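Local coordinates for DegV family protein (Eubacterium eligens, PDB 3FDJ), which is of unknown function but, as a member of the DegV family, probably binds a fatty acid or similar lipid, at residues A3-A11 with F72-I83; L208-D217 with K239-Y248. All coordinates share one frame; numbering follows the deposited sequence.

Contact 1 of 2, residues A3-A11 with F72-I83; sequences AMRLVADSA and FGDDDEIFVVTI
Val7 and Ile78 meet methyl to methyl, CG2 of Val7 lying 3.9 Å from CG2 of Ile78. Because the CG2 branch of Val7 stands anti to its carbonyl carbon, beside the backbone N, it also reaches the edge of the Phe72 ring, 4.2 Å from CD1, and the two side chains cross at about a right angle. On the other side of the strands Leu6 CD2 rests 3.8 Å from CB of Phe79. The selenium of selenomethionine Met4 comes to the edge of the Phe79 ring, 5.4 Å from its centroid and 80° off the ring normal, a Met-aromatic contact in which the two side chains run alongside each other. These two layers flank 5-9 and 77-82, two neighbouring parallel strands of the mixed sheet of an alpha/beta domain: Arg5, Val7 and Asp9 give their N-H to Glu77, Phe79 and Val81, and Phe79 and Val81 return bonds to Arg5 and Val7. Helix 120-134 covers the side bearing Met4, Leu6 and Val81, while helix 90-102 contacts Ile78 and Thr82. At one end of the strands Arg5 NE makes a salt bridge to Asp75 OD2 at 2.6 Å, with a nearly straight N-H...O angle of 170°; the carboxylate sits at the guanidinium edge and is met on its anti side. Water 4 bonds to the same OD2, and Ala71 O takes the Arg5 NH1. At the other end the two oxygens of Asp9 serve different N-H groups: OD2 accepts Ile83 N at 2.8 Å through its syn lone pair, and OD1 closes an Asx turn by accepting Ala11 N at 2.9 Å through its anti lone pair.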
# COMPACT_ATOMS: atom_id res chain seq x y z
N ALA A 3 5.19 25.04 6.11
CA ALA A 3 4.14 24.27 5.35
C ALA A 3 4.70 22.93 4.86
O ALA A 3 5.42 22.88 3.84
CB ALA A 3 3.66 25.10 4.19
N MSE A 4 4.40 21.83 5.55
CA MSE A 4 5.12 20.58 5.27
C MSE A 4 4.56 19.85 4.06
O MSE A 4 3.43 20.08 3.65
CB MSE A 4 5.11 19.67 6.48
CG MSE A 4 5.57 20.38 7.73
SE MSE A 4 5.97 19.12 9.16
CE MSE A 4 5.69 20.34 10.61
N ARG A 5 5.38 19.01 3.47
CA ARG A 5 5.01 18.29 2.27
C ARG A 5 5.06 16.80 2.54
O ARG A 5 6.05 16.29 3.09
CB ARG A 5 5.98 18.61 1.15
CG ARG A 5 5.79 17.80 -0.12
CD ARG A 5 6.74 18.27 -1.21
NE ARG A 5 6.20 19.48 -1.74
CZ ARG A 5 5.53 19.61 -2.89
NH1 ARG A 5 5.39 18.60 -3.75
NH2 ARG A 5 5.04 20.78 -3.18
N LEU A 6 4.01 16.10 2.12
CA LEU A 6 3.96 14.65 2.15
C LEU A 6 4.17 14.06 0.74
O LEU A 6 3.59 14.53 -0.23
CB LEU A 6 2.63 14.18 2.77
CG LEU A 6 2.32 14.69 4.18
CD1 LEU A 6 0.98 14.08 4.71
CD2 LEU A 6 3.46 14.46 5.15
N VAL A 7 5.01 13.04 0.63
CA VAL A 7 5.30 12.38 -0.64
C VAL A 7 5.18 10.88 -0.42
O VAL A 7 5.55 10.37 0.66
CB VAL A 7 6.73 12.74 -1.14
CG1 VAL A 7 7.04 12.08 -2.48
CG2 VAL A 7 6.89 14.28 -1.30
N ALA A 8 4.65 10.16 -1.41
CA ALA A 8 4.60 8.70 -1.32
C ALA A 8 4.74 8.09 -2.67
O ALA A 8 4.37 8.69 -3.67
CB ALA A 8 3.29 8.25 -0.67
N ASP A 9 5.28 6.87 -2.74
CA ASP A 9 5.16 6.16 -3.99
C ASP A 9 3.71 5.73 -4.26
O ASP A 9 2.86 5.66 -3.36
CB ASP A 9 6.14 5.02 -4.08
CG ASP A 9 5.81 3.92 -3.15
OD1 ASP A 9 4.73 3.29 -3.34
OD2 ASP A 9 6.66 3.65 -2.26
N SER A 10 3.46 5.43 -5.53
CA SER A 10 2.10 5.16 -6.02
C SER A 10 1.49 3.86 -5.48
O SER A 10 0.30 3.63 -5.67
CB SER A 10 2.11 5.15 -7.56
OG SER A 10 2.81 4.02 -8.07
N ALA A 11 2.27 3.05 -4.77
CA ALA A 11 1.70 1.90 -4.03
C ALA A 11 0.73 2.34 -2.93
O ALA A 11 0.01 1.50 -2.40
CB ALA A 11 2.78 1.02 -3.46
N PHE A 72 9.65 16.28 -4.61
CA PHE A 72 10.06 17.00 -3.41
C PHE A 72 9.86 18.49 -3.62
O PHE A 72 9.65 19.23 -2.67
CB PHE A 72 11.54 16.75 -3.06
CG PHE A 72 11.89 15.31 -2.70
CD1 PHE A 72 10.94 14.36 -2.36
CD2 PHE A 72 13.22 14.94 -2.66
CE1 PHE A 72 11.29 13.06 -2.04
CE2 PHE A 72 13.59 13.64 -2.31
CZ PHE A 72 12.61 12.69 -2.02
N GLY A 73 9.97 18.93 -4.87
CA GLY A 73 9.80 20.33 -5.21
C GLY A 73 10.91 21.14 -4.59
O GLY A 73 12.11 20.89 -4.84
N ASP A 74 10.54 22.13 -3.80
CA ASP A 74 11.55 22.92 -3.10
C ASP A 74 11.16 23.17 -1.64
O ASP A 74 11.57 24.16 -1.01
CB ASP A 74 11.86 24.21 -3.87
CG ASP A 74 10.85 25.28 -3.66
OD1 ASP A 74 9.65 24.95 -3.57
OD2 ASP A 74 11.28 26.46 -3.55
N ASP A 75 10.41 22.25 -1.07
CA ASP A 75 9.99 22.42 0.31
C ASP A 75 11.09 22.02 1.29
O ASP A 75 11.96 21.20 0.99
CB ASP A 75 8.68 21.67 0.55
CG ASP A 75 7.49 22.41 -0.06
OD1 ASP A 75 7.51 23.67 -0.06
OD2 ASP A 75 6.56 21.78 -0.58
N ASP A 76 11.05 22.62 2.46
CA ASP A 76 12.06 22.39 3.44
C ASP A 76 11.74 21.38 4.53
O ASP A 76 12.61 21.06 5.33
CB ASP A 76 12.47 23.71 4.07
CG ASP A 76 13.34 24.53 3.14
OD1 ASP A 76 14.18 23.94 2.40
OD2 ASP A 76 13.18 25.75 3.15
N GLU A 77 10.51 20.91 4.59
CA GLU A 77 10.13 19.84 5.52
C GLU A 77 9.29 18.81 4.76
O GLU A 77 8.19 19.10 4.31
CB GLU A 77 9.30 20.39 6.71
CG GLU A 77 10.07 21.30 7.60
CD GLU A 77 9.26 21.93 8.73
OE1 GLU A 77 8.16 22.48 8.50
OE2 GLU A 77 9.79 21.92 9.86
N ILE A 78 9.84 17.62 4.60
CA ILE A 78 9.24 16.59 3.78
C ILE A 78 9.24 15.25 4.50
O ILE A 78 10.26 14.84 5.08
CB ILE A 78 10.00 16.42 2.43
CG1 ILE A 78 10.12 17.76 1.68
CG2 ILE A 78 9.33 15.32 1.52
CD1 ILE A 78 10.93 17.66 0.38
N PHE A 79 8.09 14.58 4.45
CA PHE A 79 7.98 13.19 4.84
C PHE A 79 7.70 12.39 3.58
O PHE A 79 6.83 12.76 2.78
CB PHE A 79 6.88 12.95 5.90
CG PHE A 79 7.23 13.48 7.25
CD1 PHE A 79 8.10 12.79 8.09
CD2 PHE A 79 6.70 14.68 7.70
CE1 PHE A 79 8.42 13.29 9.34
CE2 PHE A 79 7.05 15.21 8.95
CZ PHE A 79 7.91 14.52 9.76
N VAL A 80 8.45 11.31 3.41
CA VAL A 80 8.30 10.42 2.26
C VAL A 80 7.91 9.05 2.76
O VAL A 80 8.63 8.48 3.58
CB VAL A 80 9.61 10.31 1.47
CG1 VAL A 80 9.37 9.53 0.17
CG2 VAL A 80 10.21 11.70 1.15
N VAL A 81 6.78 8.51 2.28
CA VAL A 81 6.37 7.15 2.69
C VAL A 81 6.59 6.20 1.52
O VAL A 81 6.20 6.49 0.39
CB VAL A 81 4.91 7.14 3.15
CG1 VAL A 81 4.49 5.71 3.62
CG2 VAL A 81 4.70 8.16 4.29
N THR A 82 7.28 5.09 1.78
CA THR A 82 7.56 4.13 0.73
C THR A 82 6.98 2.75 1.04
O THR A 82 6.75 2.40 2.18
CB THR A 82 9.08 3.94 0.42
OG1 THR A 82 9.71 3.18 1.45
CG2 THR A 82 9.83 5.31 0.26
N ILE A 83 6.75 2.00 -0.02
CA ILE A 83 6.44 0.57 0.07
C ILE A 83 7.63 -0.14 0.74
O ILE A 83 8.78 0.32 0.67
CB ILE A 83 6.12 0.03 -1.35
CG1 ILE A 83 5.82 -1.49 -1.37
CG2 ILE A 83 7.25 0.37 -2.28
CD1 ILE A 83 5.11 -1.92 -2.65
O HOH W 1 8.07 22.45 3.79
O HOH W 2 4.30 22.60 1.53
O HOH W 3 7.54 23.50 6.17
O HOH W 4 4.61 23.26 -1.24

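Contact 2 of 2, residues L208-D217 with K239-Y248; sequences LLVKLQALLD and KIADMIKQAY
Leu209 and Ile240 cross obliquely, CD2 of Leu209 coming 3.5 Å from CG1 of Ile240. Helix 234-248 is the crossover of a beta-alpha-beta unit between the parallel neighbouring strands 226-230 and 253-257, and helix 205-219 lies beside it on the same sheet. The segment axes cross at -45° and approach to 10.4 Å. Leu212 and Leu216 lean on strand 153-159 and Ile240 and Ile244 on strand 226-230, so both helices rest on the sheet as well as on each other. Leu212 meets Ile240 at about a right angle, their CD1 atoms 3.9 Å apart; Leu216 and Ile244 repeat that orientation further along, CD1 to CD1 at 3.7 Å. Alongside these pairs, next to Leu209 and Gln213, lies selenomethionine Met243. Its CG leaves anti to the backbone N, and bends at chi2 (-86°) and chi3 bring CE across to 3.5 Å from Leu209 O, also against Leu212 CB. At the far end the modelled hydrogen bond from Tyr248 OH to Asp217 OD1, 2.4 Å, is very short, so its exact length is doubtful; carboxylate and ring planes are 73° apart. Leu216 CB approaches this ring obliquely, and Tyr221 meets it edge-to-face. With an alanine here instead of Tyr248, the Asp217 carboxylate would probably lose its hydroxyl partner and Leu216 CB its ring neighbour. Gln213, extended beyond CG, passes Met243 at a slant, and its NE2 ends 3.9 Å from Ala247 CB.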
# COMPACT_ATOMS: atom_id res chain seq x y z
N LEU A 208 -14.01 -15.89 4.28
CA LEU A 208 -13.06 -14.79 4.46
C LEU A 208 -13.51 -13.83 5.57
O LEU A 208 -12.70 -13.45 6.44
CB LEU A 208 -12.82 -14.04 3.14
CG LEU A 208 -11.97 -12.77 3.25
CD1 LEU A 208 -10.55 -13.13 3.70
CD2 LEU A 208 -11.99 -12.02 1.92
N LEU A 209 -14.79 -13.44 5.58
CA LEU A 209 -15.26 -12.51 6.61
C LEU A 209 -15.02 -13.07 8.01
O LEU A 209 -14.59 -12.35 8.92
CB LEU A 209 -16.74 -12.15 6.43
CG LEU A 209 -17.16 -11.42 5.15
CD1 LEU A 209 -18.59 -10.88 5.27
CD2 LEU A 209 -16.21 -10.32 4.85
N VAL A 210 -15.28 -14.36 8.19
CA VAL A 210 -15.10 -15.00 9.50
C VAL A 210 -13.62 -15.07 9.89
O VAL A 210 -13.23 -14.80 11.05
CB VAL A 210 -15.73 -16.41 9.50
CG1 VAL A 210 -15.38 -17.15 10.76
CG2 VAL A 210 -17.28 -16.30 9.33
N LYS A 211 -12.78 -15.44 8.94
CA LYS A 211 -11.34 -15.48 9.21
C LYS A 211 -10.78 -14.09 9.55
O LYS A 211 -9.96 -13.96 10.44
CB LYS A 211 -10.58 -16.09 8.04
CG LYS A 211 -10.76 -17.58 7.94
CD LYS A 211 -9.89 -18.14 6.81
CE LYS A 211 -10.07 -19.65 6.58
NZ LYS A 211 -10.01 -20.48 7.82
N LEU A 212 -11.21 -13.07 8.82
CA LEU A 212 -10.75 -11.72 9.07
C LEU A 212 -11.17 -11.23 10.44
O LEU A 212 -10.39 -10.57 11.14
CB LEU A 212 -11.27 -10.74 7.99
CG LEU A 212 -10.61 -10.81 6.61
CD1 LEU A 212 -11.32 -9.87 5.62
CD2 LEU A 212 -9.11 -10.47 6.70
N GLN A 213 -12.40 -11.57 10.85
CA GLN A 213 -12.85 -11.17 12.18
C GLN A 213 -11.97 -11.80 13.25
O GLN A 213 -11.60 -11.12 14.21
CB GLN A 213 -14.34 -11.51 12.41
CG GLN A 213 -14.84 -11.04 13.74
CD GLN A 213 -16.34 -11.14 13.90
OE1 GLN A 213 -17.08 -11.34 12.92
NE2 GLN A 213 -16.81 -10.96 15.13
N ALA A 214 -11.62 -13.07 13.08
CA ALA A 214 -10.74 -13.74 14.04
C ALA A 214 -9.33 -13.10 14.06
O ALA A 214 -8.74 -12.87 15.12
CB ALA A 214 -10.66 -15.25 13.75
N LEU A 215 -8.81 -12.78 12.88
CA LEU A 215 -7.48 -12.14 12.75
C LEU A 215 -7.47 -10.74 13.39
O LEU A 215 -6.52 -10.39 14.13
CB LEU A 215 -7.06 -12.06 11.29
CG LEU A 215 -6.72 -13.39 10.62
CD1 LEU A 215 -6.65 -13.24 9.10
CD2 LEU A 215 -5.43 -13.98 11.18
N LEU A 216 -8.52 -9.96 13.12
CA LEU A 216 -8.63 -8.63 13.68
C LEU A 216 -8.72 -8.68 15.22
O LEU A 216 -8.04 -7.91 15.89
CB LEU A 216 -9.83 -7.89 13.09
CG LEU A 216 -9.60 -7.46 11.63
CD1 LEU A 216 -10.93 -7.04 10.97
CD2 LEU A 216 -8.57 -6.36 11.53
N ASP A 217 -9.54 -9.60 15.75
CA ASP A 217 -9.64 -9.81 17.19
C ASP A 217 -8.26 -10.09 17.81
O ASP A 217 -7.85 -9.46 18.80
CB ASP A 217 -10.56 -11.01 17.52
CG ASP A 217 -12.05 -10.71 17.30
OD1 ASP A 217 -12.44 -9.53 17.07
OD2 ASP A 217 -12.87 -11.67 17.37
N LYS A 239 -18.62 -5.63 1.70
CA LYS A 239 -19.02 -6.67 2.69
C LYS A 239 -18.12 -6.67 3.92
O LYS A 239 -18.60 -6.81 5.04
CB LYS A 239 -18.96 -8.08 2.10
CG LYS A 239 -20.00 -8.43 1.11
CD LYS A 239 -19.80 -9.90 0.66
CE LYS A 239 -20.69 -10.23 -0.49
NZ LYS A 239 -20.49 -11.63 -0.94
N ILE A 240 -16.83 -6.54 3.69
CA ILE A 240 -15.84 -6.48 4.78
C ILE A 240 -16.11 -5.25 5.64
O ILE A 240 -16.17 -5.34 6.87
CB ILE A 240 -14.41 -6.47 4.23
CG1 ILE A 240 -14.07 -7.81 3.56
CG2 ILE A 240 -13.40 -6.17 5.38
CD1 ILE A 240 -12.79 -7.80 2.68
N ALA A 241 -16.30 -4.10 5.00
CA ALA A 241 -16.55 -2.87 5.72
C ALA A 241 -17.81 -3.01 6.59
O ALA A 241 -17.83 -2.60 7.75
CB ALA A 241 -16.70 -1.67 4.75
N ASP A 242 -18.87 -3.61 6.03
CA ASP A 242 -20.12 -3.81 6.79
C ASP A 242 -19.90 -4.72 8.01
O ASP A 242 -20.43 -4.46 9.09
CB ASP A 242 -21.20 -4.44 5.90
CG ASP A 242 -21.89 -3.42 4.99
OD1 ASP A 242 -21.76 -2.19 5.22
OD2 ASP A 242 -22.56 -3.86 4.02
N MSE A 243 -19.15 -5.81 7.79
CA MSE A 243 -18.86 -6.75 8.86
C MSE A 243 -18.13 -6.04 10.00
O MSE A 243 -18.47 -6.24 11.18
CB MSE A 243 -18.00 -7.90 8.32
CG MSE A 243 -17.60 -8.91 9.37
SE MSE A 243 -15.97 -8.50 10.38
CE MSE A 243 -14.57 -8.87 9.07
N ILE A 244 -17.13 -5.24 9.67
CA ILE A 244 -16.30 -4.59 10.67
C ILE A 244 -17.10 -3.52 11.44
O ILE A 244 -17.00 -3.43 12.65
CB ILE A 244 -15.02 -4.03 10.05
CG1 ILE A 244 -14.11 -5.22 9.64
CG2 ILE A 244 -14.29 -3.14 11.02
CD1 ILE A 244 -12.95 -4.84 8.76
N LYS A 245 -17.93 -2.77 10.74
CA LYS A 245 -18.80 -1.78 11.40
C LYS A 245 -19.71 -2.45 12.41
O LYS A 245 -19.86 -1.95 13.52
CB LYS A 245 -19.66 -1.02 10.38
CG LYS A 245 -18.87 -0.02 9.59
CD LYS A 245 -19.77 0.89 8.77
CE LYS A 245 -19.75 0.52 7.31
NZ LYS A 245 -20.51 1.56 6.52
N GLN A 246 -20.29 -3.57 12.01
CA GLN A 246 -21.21 -4.29 12.87
C GLN A 246 -20.53 -4.90 14.09
O GLN A 246 -21.07 -4.84 15.19
CB GLN A 246 -21.96 -5.37 12.06
CG GLN A 246 -22.95 -6.22 12.86
CD GLN A 246 -24.22 -5.47 13.31
OE1 GLN A 246 -24.41 -4.28 13.02
NE2 GLN A 246 -25.08 -6.17 14.04
N ALA A 247 -19.37 -5.51 13.88
CA ALA A 247 -18.68 -6.27 14.93
C ALA A 247 -17.92 -5.37 15.89
O ALA A 247 -17.81 -5.67 17.08
CB ALA A 247 -17.73 -7.29 14.31
N TYR A 248 -17.38 -4.26 15.39
CA TYR A 248 -16.50 -3.41 16.21
C TYR A 248 -16.99 -1.98 16.43
O TYR A 248 -16.40 -1.25 17.21
CB TYR A 248 -15.11 -3.37 15.60
CG TYR A 248 -14.47 -4.73 15.43
CD1 TYR A 248 -13.80 -5.34 16.48
CD2 TYR A 248 -14.53 -5.39 14.22
CE1 TYR A 248 -13.22 -6.61 16.32
CE2 TYR A 248 -13.94 -6.64 14.05
CZ TYR A 248 -13.29 -7.24 15.10
OH TYR A 248 -12.71 -8.48 14.92

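Overall arrangement
Contact 1 and contact 2 lie on opposite sides of the chain's centre: their centres are 33 Å apart, their nearest atoms about 17 Å, and they do not touch. They follow one another in sequence and are tied to different sheets: contact 1 joins two strands of one, contact 2 two helices that pack on the other. The Ile83 side chain of contact 1 is about 4 Å from a bound hexaethylene glycol, probably a crystallisation additive, whose position may nonetheless mark a pocket. The sodium ion, held by Lys160, Ala179 and Ile184, is about 12 Å from the side chain of Leu208 in contact 2.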